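Local coordinates for protein PrgZ (Enterococcus faecalis, PDB 4FAJ) that binds peptide pheromone as a membrane-anchored extracellular receptor of the solute-binding protein 5 family and also carries zinc ions, at residues A[144-149]-A[160-165]; A[149-154]-A[176-181]. One frame throughout, in Å; residues are numbered along the deposited sequence.

Interaction 1 (A[144-149]-A[160-165]); sequences AAWQRV and ELFSAI
F162 meets W146 and V149 of helix 139-150 with a single aromatic ring, its edge to one and its face to the other. With CG anti to the carbonyl carbon (chi1 -73°), the ring continues the helix-ward course that the CB bond of F162 has already set. Along this side chain, CB packs on V150 CG1, one residue past the segment. On the CD1/CE1 flank, F162 CD1 lies 3.6 Å from V149 CG1. F162 CE1 comes to 3.3 Å from the same V149 CG1, a tight fit. At the far end F162 CZ faces V149 CG2 at 4.0 Å. V149 CB stands over the ring 4.2 Å from its centroid, 27° off the normal, which meets the geometry of a CH-pi contact. On the CE2 flank, at the ring's edge, F162 CE2 reaches W146 CG at 3.6 Å and approaches W146 CB equally closely. There the F162 edge points at the face of the indole's five-membered ring, with centroids 5.3 Å apart and planes at 64°, a T-shaped pair. The indole is held as well by its NE1, which bonds to Y211 O, while the Y211 ring stacks on F162 and meets W146 edge-to-face. The backbone that presents F162 is compact: E160 O accepts from both S163 N and S163 OG on the same face of its plane, and a type I turn follows from F162 to I165, with I165 N bonded to F162 O at 3.1 Å. All three touching residues are buried and every cross-segment contact is apolar or aromatic, which implies that the 3-10 turn is joined to the helix through van der Waals and aromatic packing, with the indole N-H satisfied by a carbonyl outside both segments.

Interaction 2 (A[149-154]-A[176-181]); sequences VVDPKT and QAKDTL
A chi1 of -174° places D151 CG anti to the backbone N, where OD2 comes within contact of K178, whereas K178 takes the less common chi1 of 82°, with CG between its own N and carbonyl carbon. The lysine chain then runs nearly extended before bending at chi4, and this carries its aliphatic part obliquely across the acid, together with its charge. The distances bear this out: D151 OD2 is 3.5 Å from K178 CD and also 3.5 Å from K178 NZ, so the salt bridge is a long one. Both residues also touch a crystal neighbour, and the lattice may influence the pairing. The other carboxylate oxygen serves the local backbone, since D151 OD1 receives K153 N at 3.0 Å from above the carboxylate plane, an Asx turn. Deeper in, V150 CG2 meets L181 CD2 at 4.1 Å, while L181 also packs against W146 and I171. The partner segment is braced within itself: A177 O accepts from T180 OG1 at 2.6 Å and from T180 N, and Q176 NE2 donates to T180 OG1. At D151 (psi 115°) the backbone departs from the helical conformation, and the Asx turn there marks the exit from helix 139-150, packed here against the 3-10 turn that leads into strand 183-186 of an antiparallel sheet.

Overall arrangement
From the N terminus, helix 139-150 supplies the first side of interaction 1, and its last turn with the exit beyond it that of interaction 2. V149 lies in both segments, though it touches only in interaction 1. The chain returns at 160-165, where interaction 1 closes a loop of ten intervening residues, then runs through helix 168-172 to 176-181, where interaction 2 closes a loop of 21. Because 149-154 starts inside the first loop and its partner 176-181 lies beyond 160-165, the segments alternate and the loops cross. Their centres lie 8 Å apart, and I165 packs on L181, Q147 on K178, while R148 O probably bonds to T154 OG1. Together they tie the helix to two successive connections ahead of strand 183-186.

Interaction 1 (A[144-149]-A[160-165])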
# COMPACT_ATOMS: atom_id res chain seq x y z
N ALA A 144 -1.59 9.26 -22.36
CA ALA A 144 -0.84 8.05 -22.71
C ALA A 144 -0.46 7.20 -21.49
O ALA A 144 -0.48 5.97 -21.58
CB ALA A 144 0.41 8.40 -23.52
N ALA A 145 -0.12 7.84 -20.37
CA ALA A 145 0.25 7.15 -19.14
C ALA A 145 -0.90 6.31 -18.62
O ALA A 145 -0.72 5.15 -18.25
CB ALA A 145 0.71 8.17 -18.05
N TRP A 146 -2.09 6.91 -18.58
CA TRP A 146 -3.27 6.24 -18.05
C TRP A 146 -3.80 5.16 -18.99
O TRP A 146 -4.26 4.11 -18.54
CB TRP A 146 -4.37 7.25 -17.73
CG TRP A 146 -3.97 8.28 -16.71
CD1 TRP A 146 -2.84 8.29 -15.94
CD2 TRP A 146 -4.72 9.44 -16.33
NE1 TRP A 146 -2.83 9.40 -15.13
CE2 TRP A 146 -3.98 10.11 -15.34
CE3 TRP A 146 -5.95 9.96 -16.72
CZ2 TRP A 146 -4.42 11.30 -14.75
CZ3 TRP A 146 -6.39 11.15 -16.13
CH2 TRP A 146 -5.62 11.80 -15.15
N GLN A 147 -3.74 5.41 -20.29
CA GLN A 147 -4.06 4.38 -21.27
C GLN A 147 -3.17 3.15 -21.05
O GLN A 147 -3.61 2.00 -21.15
CB GLN A 147 -3.91 4.91 -22.71
CG GLN A 147 -5.10 5.72 -23.19
CD GLN A 147 -5.00 6.18 -24.63
OE1 GLN A 147 -5.75 7.06 -25.07
NE2 GLN A 147 -4.10 5.58 -25.39
N ARG A 148 -1.91 3.41 -20.72
CA ARG A 148 -0.93 2.36 -20.50
C ARG A 148 -1.25 1.51 -19.26
O ARG A 148 -1.02 0.30 -19.26
CB ARG A 148 0.44 3.04 -20.38
CG ARG A 148 1.62 2.16 -20.20
CD ARG A 148 2.84 3.03 -20.20
NE ARG A 148 4.01 2.28 -19.80
CZ ARG A 148 4.59 2.32 -18.60
NH1 ARG A 148 4.14 3.13 -17.64
NH2 ARG A 148 5.65 1.58 -18.39
N VAL A 149 -1.80 2.13 -18.21
CA VAL A 149 -2.18 1.39 -17.00
C VAL A 149 -3.35 0.43 -17.27
O VAL A 149 -3.33 -0.71 -16.83
CB VAL A 149 -2.56 2.33 -15.82
CG1 VAL A 149 -3.04 1.52 -14.62
CG2 VAL A 149 -1.37 3.19 -15.44
N GLU A 160 -7.40 -1.52 -11.15
CA GLU A 160 -8.65 -1.28 -10.42
C GLU A 160 -8.82 0.19 -9.97
O GLU A 160 -9.94 0.67 -9.86
CB GLU A 160 -8.73 -2.21 -9.19
CG GLU A 160 -10.06 -2.21 -8.46
CD GLU A 160 -11.14 -2.95 -9.22
OE1 GLU A 160 -12.29 -2.44 -9.28
OE2 GLU A 160 -10.85 -4.05 -9.77
N LEU A 161 -7.71 0.88 -9.74
CA LEU A 161 -7.74 2.30 -9.37
C LEU A 161 -8.33 3.21 -10.45
O LEU A 161 -8.69 4.37 -10.16
CB LEU A 161 -6.33 2.79 -9.05
CG LEU A 161 -5.65 2.18 -7.83
CD1 LEU A 161 -4.18 2.60 -7.75
CD2 LEU A 161 -6.39 2.56 -6.56
N PHE A 162 -8.41 2.71 -11.68
CA PHE A 162 -8.94 3.45 -12.82
C PHE A 162 -10.41 3.12 -13.14
O PHE A 162 -10.97 3.68 -14.08
CB PHE A 162 -8.05 3.21 -14.05
CG PHE A 162 -6.73 3.91 -13.97
CD1 PHE A 162 -5.72 3.41 -13.16
CD2 PHE A 162 -6.51 5.10 -14.64
CE1 PHE A 162 -4.50 4.07 -13.05
CE2 PHE A 162 -5.29 5.76 -14.54
CZ PHE A 162 -4.29 5.25 -13.74
N SER A 163 -11.03 2.26 -12.33
CA SER A 163 -12.37 1.73 -12.61
C SER A 163 -13.46 2.78 -12.65
O SER A 163 -14.45 2.60 -13.35
CB SER A 163 -12.75 0.65 -11.59
OG SER A 163 -11.81 -0.40 -11.64
N ALA A 164 -13.27 3.87 -11.92
CA ALA A 164 -14.23 4.99 -11.93
C ALA A 164 -14.38 5.69 -13.29
O ALA A 164 -15.42 6.28 -13.57
CB ALA A 164 -13.84 6.01 -10.85
N ILE A 165 -13.35 5.63 -14.12
CA ILE A 165 -13.32 6.36 -15.39
C ILE A 165 -14.13 5.61 -16.44
O ILE A 165 -14.02 4.39 -16.56
CB ILE A 165 -11.87 6.56 -15.89
CG1 ILE A 165 -11.09 7.41 -14.88
CG2 ILE A 165 -11.84 7.23 -17.27
CD1 ILE A 165 -9.59 7.53 -15.20

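Interaction 2 (A[149-154]-A[176-181])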
# COMPACT_ATOMS: atom_id res chain seq x y z
N VAL A 149 -1.80 2.13 -18.21
CA VAL A 149 -2.18 1.39 -17.00
C VAL A 149 -3.35 0.43 -17.27
O VAL A 149 -3.33 -0.71 -16.83
CB VAL A 149 -2.56 2.33 -15.82
CG1 VAL A 149 -3.04 1.52 -14.62
CG2 VAL A 149 -1.37 3.19 -15.44
N VAL A 150 -4.36 0.89 -18.01
CA VAL A 150 -5.55 0.05 -18.27
C VAL A 150 -5.36 -0.97 -19.42
O VAL A 150 -6.11 -1.94 -19.52
CB VAL A 150 -6.80 0.89 -18.56
CG1 VAL A 150 -7.20 1.68 -17.32
CG2 VAL A 150 -6.57 1.80 -19.76
N ASP A 151 -4.39 -0.72 -20.30
CA ASP A 151 -4.03 -1.65 -21.38
C ASP A 151 -3.72 -3.04 -20.80
O ASP A 151 -2.75 -3.19 -20.05
CB ASP A 151 -2.82 -1.11 -22.15
CG ASP A 151 -2.45 -1.94 -23.37
OD1 ASP A 151 -2.96 -3.07 -23.53
OD2 ASP A 151 -1.63 -1.46 -24.17
N PRO A 152 -4.54 -4.06 -21.12
CA PRO A 152 -4.34 -5.39 -20.55
C PRO A 152 -2.95 -5.95 -20.82
O PRO A 152 -2.45 -6.73 -20.02
CB PRO A 152 -5.41 -6.25 -21.25
CG PRO A 152 -6.44 -5.29 -21.67
CD PRO A 152 -5.71 -4.03 -22.02
N LYS A 153 -2.33 -5.52 -21.92
CA LYS A 153 -0.95 -5.89 -22.26
C LYS A 153 0.06 -5.47 -21.21
O LYS A 153 1.10 -6.11 -21.06
CB LYS A 153 -0.54 -5.30 -23.61
CG LYS A 153 -1.11 -6.03 -24.82
CD LYS A 153 -0.85 -5.28 -26.13
CE LYS A 153 -1.07 -6.17 -27.36
NZ LYS A 153 -2.35 -6.94 -27.29
N THR A 154 -0.23 -4.39 -20.48
CA THR A 154 0.65 -3.93 -19.40
C THR A 154 0.58 -4.83 -18.17
O THR A 154 1.55 -4.90 -17.40
CB THR A 154 0.29 -2.48 -19.00
OG1 THR A 154 0.33 -1.64 -20.16
CG2 THR A 154 1.25 -1.94 -17.94
N GLN A 176 -13.46 -3.28 -25.46
CA GLN A 176 -13.04 -2.02 -26.08
C GLN A 176 -11.52 -1.81 -26.02
O GLN A 176 -10.85 -2.32 -25.13
CB GLN A 176 -13.76 -0.85 -25.40
CG GLN A 176 -15.28 -0.87 -25.58
CD GLN A 176 -16.01 0.30 -24.91
OE1 GLN A 176 -17.19 0.19 -24.58
NE2 GLN A 176 -15.31 1.41 -24.71
N ALA A 177 -11.00 -1.06 -26.99
CA ALA A 177 -9.57 -0.72 -27.03
C ALA A 177 -9.23 0.39 -26.01
O ALA A 177 -10.10 1.17 -25.62
CB ALA A 177 -9.18 -0.29 -28.43
N LYS A 178 -7.96 0.45 -25.61
CA LYS A 178 -7.51 1.40 -24.59
C LYS A 178 -7.72 2.88 -24.98
O LYS A 178 -7.82 3.74 -24.10
CB LYS A 178 -6.03 1.16 -24.25
CG LYS A 178 -5.04 1.78 -25.23
CD LYS A 178 -3.61 1.32 -25.00
CE LYS A 178 -2.65 2.13 -25.87
NZ LYS A 178 -1.52 1.31 -26.38
N ASP A 179 -7.78 3.17 -26.28
CA ASP A 179 -8.02 4.55 -26.73
C ASP A 179 -9.42 5.07 -26.39
O ASP A 179 -9.68 6.27 -26.50
CB ASP A 179 -7.77 4.69 -28.24
CG ASP A 179 -8.72 3.85 -29.07
OD1 ASP A 179 -8.85 2.64 -28.81
OD2 ASP A 179 -9.34 4.40 -30.00
N THR A 180 -10.32 4.18 -25.99
CA THR A 180 -11.67 4.56 -25.58
C THR A 180 -11.73 5.10 -24.14
O THR A 180 -12.76 5.60 -23.72
CB THR A 180 -12.68 3.38 -25.74
OG1 THR A 180 -12.34 2.32 -24.83
CG2 THR A 180 -12.67 2.83 -27.17
N LEU A 181 -10.64 4.99 -23.37
CA LEU A 181 -10.62 5.52 -21.99
C LEU A 181 -11.05 7.00 -22.04
O LEU A 181 -10.53 7.77 -22.83
CB LEU A 181 -9.24 5.37 -21.36
CG LEU A 181 -9.13 5.64 -19.85
CD1 LEU A 181 -9.89 4.60 -19.04
CD2 LEU A 181 -7.67 5.69 -19.42